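Local coordinates for protein crossover junction endodeoxyribonuclease Hjc (Sulfolobus solfataricus, PDB 4TKD) that resolves Holliday junctions as a magnesium-dependent homodimeric endonuclease, cutting four-way DNA junctions with paired nicks in opposing strands during genetic recombination, at residues Lys22-Val27 with Ile43-Asn48; Lys57-Gly62 with Leu87-Pro92; Gly83-Gly88 with Ile98-Leu103; Gly93-Ile98 with Leu120-Leu125. All blocks are in the same frame, centred on the assembly; numbering follows the deposited sequence.

Contact 1 of 4, residues Lys22-Val27 with Ile43-Asn48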
loop_
_atom_site.group_PDB
_atom_site.type_symbol
_atom_site.label_atom_id
_atom_site.label_comp_id
_atom_site.label_asym_id
_atom_site.label_seq_id
_atom_site.Cartn_x
_atom_site.Cartn_y
_atom_site.Cartn_z
ATOM N N LYS C 22 1.956 17.562 15.568
ATOM C CA LYS C 22 0.785 16.847 15.053
ATOM C C LYS C 22 0.415 15.594 15.875
ATOM O O LYS C 22 -0.464 14.843 15.464
ATOM C CB LYS C 22 0.943 16.504 13.555
ATOM C CG LYS C 22 1.235 17.685 12.627
ATOM C CD LYS C 22 0.048 18.527 12.288
ATOM C CE LYS C 22 0.396 19.408 11.106
ATOM N NZ LYS C 22 -0.357 20.693 11.143
ATOM N N GLY C 23 1.061 15.388 17.030
ATOM C CA GLY C 23 0.771 14.259 17.912
ATOM C C GLY C 23 1.506 12.959 17.626
ATOM O O GLY C 23 1.080 11.900 18.097
ATOM N N PHE C 24 2.625 13.019 16.884
ATOM C CA PHE C 24 3.429 11.837 16.573
ATOM C C PHE C 24 4.524 11.623 17.601
ATOM O O PHE C 24 5.117 12.596 18.073
ATOM C CB PHE C 24 4.094 11.967 15.176
ATOM C CG PHE C 24 3.202 11.743 13.976
ATOM C CD1 PHE C 24 2.340 12.734 13.533
ATOM C CD2 PHE C 24 3.245 10.551 13.271
ATOM C CE1 PHE C 24 1.523 12.530 12.420
ATOM C CE2 PHE C 24 2.404 10.334 12.175
ATOM C CZ PHE C 24 1.546 11.326 11.757
ATOM N N ALA C 25 4.831 10.335 17.885
ATOM C CA ALA C 25 5.963 9.876 18.699
ATOM C C ALA C 25 7.052 9.740 17.636
ATOM O O ALA C 25 6.877 9.003 16.656
ATOM C CB ALA C 25 5.671 8.516 19.332
ATOM N N VAL C 26 8.094 10.571 17.742
ATOM C CA VAL C 26 9.130 10.658 16.717
ATOM C C VAL C 26 10.502 10.315 17.266
ATOM O O VAL C 26 10.891 10.788 18.339
ATOM C CB VAL C 26 9.141 12.037 15.984
ATOM C CG1 VAL C 26 10.053 12.014 14.766
ATOM C CG2 VAL C 26 7.738 12.481 15.583
ATOM N N VAL C 27 11.245 9.521 16.485
ATOM C CA VAL C 27 12.594 9.100 16.804
ATOM C C VAL C 27 13.499 9.295 15.581
ATOM O O VAL C 27 13.060 9.120 14.447
ATOM C CB VAL C 27 12.624 7.647 17.394
ATOM C CG1 VAL C 27 12.308 6.590 16.352
ATOM C CG2 VAL C 27 13.943 7.340 18.064
ATOM N N ILE C 43 14.169 9.256 10.062
ATOM C CA ILE C 43 13.077 9.649 10.936
ATOM C C ILE C 43 12.021 8.574 10.916
ATOM O O ILE C 43 11.586 8.133 9.836
ATOM C CB ILE C 43 12.471 11.017 10.515
ATOM C CG1 ILE C 43 13.517 12.163 10.521
ATOM C CG2 ILE C 43 11.246 11.373 11.384
ATOM C CD1 ILE C 43 13.076 13.443 9.738
ATOM N N ILE C 44 11.602 8.165 12.118
ATOM C CA ILE C 44 10.527 7.218 12.300
ATOM C C ILE C 44 9.492 7.959 13.119
ATOM O O ILE C 44 9.789 8.411 14.222
ATOM C CB ILE C 44 10.981 5.891 12.963
ATOM C CG1 ILE C 44 11.943 5.141 12.049
ATOM C CG2 ILE C 44 9.776 5.002 13.308
ATOM C CD1 ILE C 44 12.838 4.168 12.782
ATOM N N ALA C 45 8.302 8.136 12.557
ATOM C CA ALA C 45 7.222 8.833 13.240
ATOM C C ALA C 45 6.043 7.895 13.389
ATOM O O ALA C 45 5.649 7.229 12.438
ATOM C CB ALA C 45 6.827 10.083 12.475
ATOM N N LEU C 46 5.525 7.805 14.603
ATOM C CA LEU C 46 4.441 6.887 14.919
ATOM C C LEU C 46 3.274 7.605 15.575
ATOM O O LEU C 46 3.479 8.438 16.462
ATOM C CB LEU C 46 4.936 5.774 15.866
ATOM C CG LEU C 46 6.304 5.149 15.601
ATOM C CD1 LEU C 46 6.810 4.385 16.858
ATOM C CD2 LEU C 46 6.284 4.275 14.312
ATOM N N LYS C 47 2.054 7.263 15.159
ATOM C CA LYS C 47 0.844 7.833 15.737
ATOM C C LYS C 47 -0.262 6.814 15.659
ATOM O O LYS C 47 -0.714 6.492 14.569
ATOM C CB LYS C 47 0.437 9.147 15.039
ATOM C CG LYS C 47 -0.633 9.912 15.800
ATOM C CD LYS C 47 -1.076 11.166 15.076
ATOM C CE LYS C 47 -2.203 11.825 15.828
ATOM N NZ LYS C 47 -2.553 13.149 15.260
ATOM N N ASN C 48 -0.673 6.303 16.822
ATOM C CA ASN C 48 -1.739 5.328 16.980
ATOM C C ASN C 48 -1.812 4.293 15.856
ATOM O O ASN C 48 -2.798 4.225 15.102
ATOM C CB ASN C 48 -3.072 6.028 17.235
ATOM C CG ASN C 48 -4.080 5.137 17.918
ATOM O OD1 ASN C 48 -3.742 4.302 18.781
ATOM N ND2 ASN C 48 -5.344 5.302 17.539
#
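Lys22-Val27 and Ile43-Asn48 meet as an antiparallel strand pair at one margin of the chain's central mixed sheet, where strand 25-28 is the outermost member. Ala25 faces Leu46 and Val27 faces Ile44 in hydrogen-bonded pairs, each closed by two backbone bonds; Ala25 N to Leu46 O measures 2.7 Å. Val26 and Ala45 form the non-hydrogen-bonded pair between them, with their side chains turned to the helix 10-21 side, where both touch Leu19. There Val26 CG1 also packs on Ile43 CG2 at 3.6 Å, and the side chain of Ile43 lies close to Glu12 and Asp42, inferred magnesium ligands of this PD-(D/E)XK nuclease fold. Gly23, with positive phi, is the C-prime residue of the Schellman motif that ends helix 10-21. Lys47 reaches back to this turn: with CG anti to its backbone N (chi1 -168°) and the chain extended beyond, it crosses one face of the Phe24 ring, CB lying 3.8 Å from the ring centroid, and its NZ donates to Lys22 O at 2.7 Å. Cut back to an alanine, this position is likely to leave Lys22 O without its lysine donor and the Gly23 carbonyl without the methylenes beside it.

Contact 2 of 4, residues Lys57-Gly62 with Leu87-Pro92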
loop_
_atom_site.group_PDB
_atom_site.type_symbol
_atom_site.label_atom_id
_atom_site.label_comp_id
_atom_site.label_asym_id
_atom_site.label_seq_id
_atom_site.Cartn_x
_atom_site.Cartn_y
_atom_site.Cartn_z
ATOM N N LYS C 57 17.566 13.338 2.154
ATOM C CA LYS C 57 18.503 13.351 1.034
ATOM C C LYS C 57 18.555 14.724 0.373
ATOM O O LYS C 57 17.522 15.372 0.236
ATOM C CB LYS C 57 18.162 12.257 0.003
ATOM C CG LYS C 57 18.668 10.853 0.338
ATOM C CD LYS C 57 20.188 10.741 0.282
ATOM C CE LYS C 57 20.690 9.493 0.948
ATOM N NZ LYS C 57 20.616 9.573 2.433
ATOM N N SER C 58 19.756 15.157 -0.040
ATOM C CA SER C 58 19.963 16.451 -0.697
ATOM C C SER C 58 19.775 16.403 -2.218
ATOM O O SER C 58 20.008 15.355 -2.840
ATOM C CB SER C 58 21.338 17.013 -0.347
ATOM O OG SER C 58 22.371 16.163 -0.813
ATOM N N ARG C 59 19.331 17.543 -2.805
ATOM C CA ARG C 59 19.157 17.749 -4.249
ATOM C C ARG C 59 20.524 18.145 -4.825
ATOM O O ARG C 59 21.105 19.149 -4.403
ATOM C CB ARG C 59 18.120 18.847 -4.530
ATOM C CG ARG C 59 16.731 18.308 -4.772
ATOM C CD ARG C 59 16.190 18.708 -6.131
ATOM N NE ARG C 59 14.778 18.345 -6.267
ATOM C CZ ARG C 59 14.334 17.239 -6.859
ATOM N NH1 ARG C 59 15.188 16.378 -7.400
ATOM N NH2 ARG C 59 13.032 16.990 -6.918
ATOM N N LYS C 60 21.060 17.318 -5.742
ATOM C CA LYS C 60 22.381 17.514 -6.341
ATOM C C LYS C 60 22.325 17.551 -7.862
ATOM O O LYS C 60 22.031 16.529 -8.502
ATOM C CB LYS C 60 23.359 16.421 -5.865
ATOM C CG LYS C 60 23.740 16.515 -4.388
ATOM C CD LYS C 60 24.383 15.224 -3.915
ATOM C CE LYS C 60 25.110 15.389 -2.609
ATOM N NZ LYS C 60 25.757 14.119 -2.187
ATOM N N ASP C 61 22.608 18.753 -8.441
ATOM C CA ASP C 61 22.659 19.019 -9.886
ATOM C C ASP C 61 21.313 18.646 -10.579
ATOM O O ASP C 61 21.293 18.201 -11.734
ATOM C CB ASP C 61 23.902 18.312 -10.503
ATOM C CG ASP C 61 24.331 18.698 -11.912
ATOM O OD1 ASP C 61 24.173 19.886 -12.287
ATOM O OD2 ASP C 61 24.902 17.837 -12.608
ATOM N N GLY C 62 20.210 18.826 -9.832
ATOM C CA GLY C 62 18.848 18.563 -10.287
ATOM C C GLY C 62 18.110 17.402 -9.647
ATOM O O GLY C 62 16.968 17.572 -9.211
ATOM N N LEU C 87 11.084 10.113 0.858
ATOM C CA LEU C 87 12.358 10.799 0.777
ATOM C C LEU C 87 12.068 12.245 1.176
ATOM O O LEU C 87 11.194 12.896 0.587
ATOM C CB LEU C 87 12.910 10.699 -0.649
ATOM C CG LEU C 87 14.420 10.729 -0.934
ATOM C CD1 LEU C 87 15.197 9.690 -0.123
ATOM C CD2 LEU C 87 14.669 10.406 -2.385
ATOM N N GLY C 88 12.740 12.694 2.240
ATOM C CA GLY C 88 12.620 14.056 2.741
ATOM C C GLY C 88 13.668 14.887 2.046
ATOM O O GLY C 88 14.861 14.611 2.196
ATOM N N VAL C 89 13.244 15.856 1.235
ATOM C CA VAL C 89 14.192 16.676 0.482
ATOM C C VAL C 89 14.918 17.693 1.400
ATOM O O VAL C 89 14.277 18.561 1.998
ATOM C CB VAL C 89 13.592 17.307 -0.813
ATOM C CG1 VAL C 89 14.695 17.823 -1.719
ATOM C CG2 VAL C 89 12.699 16.318 -1.575
ATOM N N LYS C 90 16.253 17.532 1.537
ATOM C CA LYS C 90 17.167 18.382 2.330
ATOM C C LYS C 90 17.405 19.715 1.568
ATOM O O LYS C 90 18.450 19.915 0.922
ATOM C CB LYS C 90 18.510 17.646 2.530
ATOM C CG LYS C 90 18.796 17.089 3.908
ATOM C CD LYS C 90 20.222 16.550 3.922
ATOM C CE LYS C 90 20.819 16.459 5.309
ATOM N NZ LYS C 90 20.599 15.126 5.936
ATOM N N LYS C 91 16.394 20.599 1.603
ATOM C CA LYS C 91 16.425 21.902 0.927
ATOM C C LYS C 91 15.718 22.985 1.766
ATOM O O LYS C 91 14.845 22.640 2.572
ATOM C CB LYS C 91 15.844 21.807 -0.505
ATOM C CG LYS C 91 14.358 21.492 -0.587
ATOM C CD LYS C 91 13.849 21.572 -2.013
ATOM C CE LYS C 91 12.883 22.715 -2.216
ATOM N NZ LYS C 91 11.560 22.464 -1.576
ATOM N N PRO C 92 16.052 24.293 1.608
ATOM C CA PRO C 92 15.341 25.304 2.401
ATOM C C PRO C 92 13.931 25.535 1.876
ATOM O O PRO C 92 13.592 25.121 0.765
ATOM C CB PRO C 92 16.231 26.550 2.294
ATOM C CG PRO C 92 16.998 26.380 1.036
ATOM C CD PRO C 92 17.031 24.914 0.685
#
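Lys57 sets its CG anti to its own carbonyl carbon (chi1 -82°), and Leu87 swings its CG anti to the backbone N (chi1 -152°); these two torsions bring Lys57 CG within 3.7 Å of Leu87 CD1. The two side chains meet obliquely, with only the aliphatic root of the lysine in touch with the leucine. Beyond CG the chain bends at chi2 and chi4, and NZ has a long, weak ion pair with Glu55, an inferred magnesium ligand. Lys57 itself is predicted to stabilise the transition state. Beneath the side chains, strands 50-58 and 84-90 run parallel, the one parallel pairing in the mixed sheet of this PD-(D/E)XK nuclease fold. Lys57 uses both backbone polar atoms here: its N donates to Gly88 O at 3.0 Å, and its O receives Lys90 N at 2.8 Å. The second bond is nearly straight at the hydrogen (176°), although the donor stands above the carbonyl plane. Further contacts come from Arg59 CG, 3.7 Å from Val89 CG1, and from Ser58 CB against Lys90 CB at 4.1 Å. The side chain of Lys90 lies close to Glu12, another inferred magnesium ligand, with Lys57 NZ and Lys90 NZ 6.6 Å apart.

Contact 3 of 4, residues Gly83-Gly88 with Ile98-Leu103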
loop_
_atom_site.group_PDB
_atom_site.type_symbol
_atom_site.label_atom_id
_atom_site.label_comp_id
_atom_site.label_asym_id
_atom_site.label_seq_id
_atom_site.Cartn_x
_atom_site.Cartn_y
_atom_site.Cartn_z
ATOM N N GLY C 83 5.125 0.300 7.235
ATOM C CA GLY C 83 5.168 1.756 7.223
ATOM C C GLY C 83 5.211 2.381 5.845
ATOM O O GLY C 83 5.442 1.696 4.848
ATOM N N SER C 84 4.972 3.697 5.780
ATOM C CA SER C 84 4.996 4.424 4.514
ATOM C C SER C 84 6.345 5.137 4.433
ATOM O O SER C 84 6.697 5.874 5.358
ATOM C CB SER C 84 3.837 5.405 4.446
ATOM O OG SER C 84 2.594 4.723 4.526
ATOM N N LEU C 85 7.125 4.847 3.366
ATOM C CA LEU C 85 8.470 5.370 3.143
ATOM C C LEU C 85 8.482 6.575 2.212
ATOM O O LEU C 85 7.876 6.549 1.142
ATOM C CB LEU C 85 9.424 4.266 2.659
ATOM C CG LEU C 85 10.923 4.630 2.472
ATOM C CD1 LEU C 85 11.585 5.044 3.789
ATOM C CD2 LEU C 85 11.694 3.490 1.849
ATOM N N PHE C 86 9.189 7.630 2.631
ATOM C CA PHE C 86 9.310 8.866 1.882
ATOM C C PHE C 86 10.732 9.373 1.910
ATOM O O PHE C 86 11.473 9.168 2.873
ATOM C CB PHE C 86 8.408 9.962 2.479
ATOM C CG PHE C 86 6.948 9.615 2.554
ATOM C CD1 PHE C 86 6.428 8.959 3.674
ATOM C CD2 PHE C 86 6.079 9.963 1.518
ATOM C CE1 PHE C 86 5.079 8.654 3.745
ATOM C CE2 PHE C 86 4.727 9.643 1.588
ATOM C CZ PHE C 86 4.240 8.994 2.698
ATOM N N LEU C 87 11.084 10.113 0.858
ATOM C CA LEU C 87 12.358 10.799 0.777
ATOM C C LEU C 87 12.068 12.245 1.176
ATOM O O LEU C 87 11.194 12.896 0.587
ATOM C CB LEU C 87 12.910 10.699 -0.649
ATOM C CG LEU C 87 14.420 10.729 -0.934
ATOM C CD1 LEU C 87 15.197 9.690 -0.123
ATOM C CD2 LEU C 87 14.669 10.406 -2.385
ATOM N N GLY C 88 12.740 12.694 2.240
ATOM C CA GLY C 88 12.620 14.056 2.741
ATOM C C GLY C 88 13.668 14.887 2.046
ATOM O O GLY C 88 14.861 14.611 2.196
ATOM N N ILE C 98 8.903 12.907 -1.007
ATOM C CA ILE C 98 8.692 12.076 -2.187
ATOM C C ILE C 98 8.390 10.637 -1.778
ATOM O O ILE C 98 9.251 10.003 -1.169
ATOM C CB ILE C 98 9.871 12.193 -3.200
ATOM C CG1 ILE C 98 9.986 13.643 -3.719
ATOM C CG2 ILE C 98 9.718 11.205 -4.362
ATOM C CD1 ILE C 98 11.379 14.044 -4.232
ATOM N N PRO C 99 7.190 10.091 -2.119
ATOM C CA PRO C 99 6.917 8.669 -1.804
ATOM C C PRO C 99 7.969 7.806 -2.487
ATOM O O PRO C 99 8.289 8.039 -3.656
ATOM C CB PRO C 99 5.521 8.419 -2.392
ATOM C CG PRO C 99 4.918 9.792 -2.547
ATOM C CD PRO C 99 6.079 10.689 -2.886
ATOM N N PHE C 100 8.579 6.870 -1.735
ATOM C CA PHE C 100 9.653 6.044 -2.252
ATOM C C PHE C 100 9.354 5.315 -3.551
ATOM O O PHE C 100 10.284 5.099 -4.339
ATOM C CB PHE C 100 10.190 5.084 -1.197
ATOM C CG PHE C 100 11.687 4.982 -1.268
ATOM C CD1 PHE C 100 12.496 5.996 -0.759
ATOM C CD2 PHE C 100 12.295 3.875 -1.845
ATOM C CE1 PHE C 100 13.890 5.899 -0.830
ATOM C CE2 PHE C 100 13.691 3.778 -1.915
ATOM C CZ PHE C 100 14.477 4.791 -1.414
ATOM N N GLU C 101 8.069 4.961 -3.774
ATOM C CA GLU C 101 7.573 4.273 -4.978
ATOM C C GLU C 101 7.658 5.115 -6.254
ATOM O O GLU C 101 7.588 4.550 -7.342
ATOM C CB GLU C 101 6.150 3.713 -4.804
ATOM C CG GLU C 101 5.220 4.570 -3.976
ATOM C CD GLU C 101 5.223 4.150 -2.524
ATOM O OE1 GLU C 101 6.097 4.656 -1.793
ATOM O OE2 GLU C 101 4.465 3.224 -2.154
ATOM N N LYS C 102 7.847 6.447 -6.126
ATOM C CA LYS C 102 7.994 7.365 -7.259
ATOM C C LYS C 102 9.421 7.316 -7.800
ATOM O O LYS C 102 9.639 7.730 -8.942
ATOM C CB LYS C 102 7.644 8.810 -6.853
ATOM C CG LYS C 102 6.248 8.982 -6.253
ATOM C CD LYS C 102 5.206 9.473 -7.245
ATOM C CE LYS C 102 5.125 10.985 -7.320
ATOM N NZ LYS C 102 3.820 11.442 -7.878
ATOM N N LEU C 103 10.401 6.829 -6.992
ATOM C CA LEU C 103 11.787 6.765 -7.450
ATOM C C LEU C 103 11.943 5.673 -8.504
ATOM O O LEU C 103 11.265 4.648 -8.432
ATOM C CB LEU C 103 12.812 6.521 -6.311
ATOM C CG LEU C 103 12.802 7.364 -5.029
ATOM C CD1 LEU C 103 14.133 7.230 -4.316
ATOM C CD2 LEU C 103 12.538 8.831 -5.300
HETATM O O HOH W 1 5.170 6.080 0.500
#
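Leu87, Phe100 and Leu85 carry most of the surface buried between Gly83-Gly88 and Ile98-Leu103, and the Phe100 ring lies between leucines. Leu85 CD2 sits over one face, 3.8 Å from the ring centroid and displaced toward the rim; Leu103 CD1 covers the opposite face. Leu85 and Phe100 run side by side in the same direction; with CG anti to the backbone N (chi1 -176°) Leu85 lays its CD2 on the ring. Leu87 comes from another quarter: its CD1 meets the ring edge at Phe100 CE1, 4.1 Å away, while its CD2 touches Leu103 CD1 at 3.8 Å, the two leucines crossing at about a right angle. Helix 68-81 adds Ile74 to this apolar cluster, against both Leu85 and Phe100. A serine in place of Phe100 would probably open a gap between Leu85 and Leu103 and leave Leu87 CD1 without its neighbour at the ring edge. The backbone keeps the register, with Leu87 and Ile98 exchanging two bonds, Leu87 N to Ile98 O at 2.7 Å. Leu85 O takes two donors, Phe100 N at 3.0 Å and a water that also donates to Glu101 OE1. On the other side of the sheet Phe86 CE2 approaches Pro99 CG at 4.1 Å. The arrangement is that of an antiparallel beta hairpin, strands 84-90 and 97-99, whose second strand leaves the sheet edge through the 3-10 turn 100-102.

Contact 4 of 4, residues Gly93-Ile98 with Leu120-Leu125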
loop_
_atom_site.group_PDB
_atom_site.type_symbol
_atom_site.label_atom_id
_atom_site.label_comp_id
_atom_site.label_asym_id
_atom_site.label_seq_id
_atom_site.Cartn_x
_atom_site.Cartn_y
_atom_site.Cartn_z
ATOM N N GLY C 93 13.111 26.150 2.711
ATOM C CA GLY C 93 11.732 26.447 2.380
ATOM C C GLY C 93 10.779 25.301 2.614
ATOM O O GLY C 93 10.865 24.613 3.635
ATOM N N VAL C 94 9.853 25.122 1.661
ATOM C CA VAL C 94 8.770 24.139 1.681
ATOM C C VAL C 94 9.258 22.708 1.905
ATOM O O VAL C 94 10.020 22.171 1.079
ATOM C CB VAL C 94 7.833 24.270 0.443
ATOM C CG1 VAL C 94 6.933 23.041 0.260
ATOM C CG2 VAL C 94 6.988 25.527 0.530
ATOM N N LEU C 95 8.804 22.094 3.028
ATOM C CA LEU C 95 9.100 20.698 3.330
ATOM C C LEU C 95 8.452 19.887 2.206
ATOM O O LEU C 95 7.239 20.020 1.986
ATOM C CB LEU C 95 8.495 20.272 4.700
ATOM C CG LEU C 95 8.973 20.978 5.982
ATOM C CD1 LEU C 95 8.422 20.293 7.219
ATOM C CD2 LEU C 95 10.479 20.999 6.081
ATOM N N LYS C 96 9.265 19.159 1.416
ATOM C CA LYS C 96 8.762 18.295 0.338
ATOM C C LYS C 96 9.164 16.826 0.599
ATOM O O LYS C 96 10.330 16.540 0.889
ATOM C CB LYS C 96 9.200 18.771 -1.059
ATOM C CG LYS C 96 8.348 19.904 -1.631
ATOM C CD LYS C 96 8.533 20.051 -3.146
ATOM C CE LYS C 96 7.513 20.994 -3.760
ATOM N NZ LYS C 96 7.291 20.716 -5.209
ATOM N N PHE C 97 8.189 15.912 0.500
ATOM C CA PHE C 97 8.355 14.495 0.748
ATOM C C PHE C 97 7.966 13.707 -0.500
ATOM O O PHE C 97 6.841 13.828 -0.990
ATOM C CB PHE C 97 7.497 14.067 1.952
ATOM C CG PHE C 97 7.765 14.850 3.204
ATOM C CD1 PHE C 97 8.769 14.467 4.091
ATOM C CD2 PHE C 97 7.031 15.982 3.497
ATOM C CE1 PHE C 97 9.054 15.231 5.223
ATOM C CE2 PHE C 97 7.307 16.733 4.637
ATOM C CZ PHE C 97 8.323 16.362 5.484
ATOM N N ILE C 98 8.903 12.907 -1.007
ATOM C CA ILE C 98 8.692 12.076 -2.187
ATOM C C ILE C 98 8.390 10.637 -1.778
ATOM O O ILE C 98 9.251 10.003 -1.169
ATOM C CB ILE C 98 9.871 12.193 -3.200
ATOM C CG1 ILE C 98 9.986 13.643 -3.719
ATOM C CG2 ILE C 98 9.718 11.205 -4.362
ATOM C CD1 ILE C 98 11.379 14.044 -4.232
ATOM N N LEU C 120 4.960 15.624 -1.835
ATOM C CA LEU C 120 3.927 16.064 -0.889
ATOM C C LEU C 120 4.491 17.067 0.078
ATOM O O LEU C 120 5.655 16.965 0.446
ATOM C CB LEU C 120 3.422 14.853 -0.066
ATOM C CG LEU C 120 2.771 13.692 -0.827
ATOM C CD1 LEU C 120 2.820 12.427 -0.020
ATOM C CD2 LEU C 120 1.341 14.020 -1.216
ATOM N N ASP C 121 3.666 17.998 0.546
ATOM C CA ASP C 121 4.086 18.886 1.618
ATOM C C ASP C 121 3.750 18.117 2.921
ATOM O O ASP C 121 3.157 17.031 2.843
ATOM C CB ASP C 121 3.437 20.280 1.520
ATOM C CG ASP C 121 1.935 20.395 1.750
ATOM O OD1 ASP C 121 1.291 19.362 2.057
ATOM O OD2 ASP C 121 1.401 21.528 1.628
ATOM N N LEU C 122 4.129 18.647 4.100
ATOM C CA LEU C 122 3.892 17.957 5.373
ATOM C C LEU C 122 2.428 17.621 5.663
ATOM O O LEU C 122 2.130 16.510 6.096
ATOM C CB LEU C 122 4.525 18.710 6.549
ATOM C CG LEU C 122 4.475 17.968 7.880
ATOM C CD1 LEU C 122 5.812 17.363 8.201
ATOM C CD2 LEU C 122 3.899 18.850 8.994
ATOM N N GLU C 123 1.543 18.581 5.433
ATOM C CA GLU C 123 0.117 18.479 5.693
ATOM C C GLU C 123 -0.501 17.346 4.880
ATOM O O GLU C 123 -1.244 16.533 5.443
ATOM C CB GLU C 123 -0.554 19.846 5.385
ATOM C CG GLU C 123 -1.779 20.155 6.223
ATOM C CD GLU C 123 -1.560 20.239 7.723
ATOM O OE1 GLU C 123 -0.617 20.935 8.164
ATOM O OE2 GLU C 123 -2.357 19.616 8.460
ATOM N N ASP C 124 -0.170 17.291 3.560
ATOM C CA ASP C 124 -0.649 16.259 2.620
ATOM C C ASP C 124 -0.164 14.902 2.993
ATOM O O ASP C 124 -0.931 13.949 2.893
ATOM C CB ASP C 124 -0.243 16.556 1.161
ATOM C CG ASP C 124 -0.980 17.731 0.536
ATOM O OD1 ASP C 124 -2.087 18.083 1.030
ATOM O OD2 ASP C 124 -0.441 18.318 -0.422
ATOM N N LEU C 125 1.137 14.795 3.351
ATOM C CA LEU C 125 1.710 13.522 3.752
ATOM C C LEU C 125 0.863 12.945 4.874
ATOM O O LEU C 125 0.274 11.880 4.693
ATOM C CB LEU C 125 3.148 13.710 4.222
ATOM C CG LEU C 125 3.883 12.422 4.524
ATOM C CD1 LEU C 125 5.234 12.493 4.006
ATOM C CD2 LEU C 125 3.954 12.164 6.015
#
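Phe97 and Leu120 hold each other by two backbone bonds, Phe97 N to Leu120 O and Leu120 N to Phe97 O, both 2.7 Å long. They make a single antiparallel bridge that fastens the chain entering helix 122-133 to the edge of the central sheet. The second bond is almost straight at the hydrogen (175°). A softer contact lies beside the bridge, where Asp121 CA points its hydrogen at Leu95 O. Asp121 is also the N-cap of the helix: its CG stands between the backbone N and the carbonyl carbon (chi1 68°), and from there OD1 accepts from Asp124 N at 2.9 Å. The Phe97 ring is the main apolar piece. Its edge meets the backbone around Asp121, CE2 lies against Leu122 CA, and CZ meets Leu122 CD1 at 3.8 Å, the two side chains pointing the same way. From across, at about a right angle, Leu125 CD1 presses on Phe97 CB at 3.4 Å. Leu95 CD1 extends the patch to Leu122 CD1 at 4.0 Å. Ile15 of helix 10-21 packs on both Leu95 and Phe97, and Ile54 of strand 50-58 also touches the Phe97 side chain. Chemically, backbone bonds fix where the chain turns into the helix, and leucines with one phenylalanine seat that turn on the sheet; the Asp121 carboxylate satisfies a first-turn amide, and its negative charge would be expected to interact favourably with the positive end of the helix dipole, although Asp124 OD2 stands only 3.2 Å from Asp121 OD1, two acceptors without a bond.

From the N terminus, helix 10-21 runs into contact 1, which closes a loop between strands 25-28 and 43-47 at one margin of the main sheet. The chain then passes along strand 50-58 to contact 2, which spans strand 64-66 and helix 68-81 and joins strand 50-58 to strand 84-90. Contact 3 shares Leu87 and Gly88 with it and closes the hairpin to strand 97-99. Contact 4 crosses contact 3, sharing Ile98, and brings in helix 122-133, which follows strands 104-105 and 111-113 in the chain. That helix returns to the beginning: Glu123 forms a salt bridge with Lys22, joining contacts 4 and 1.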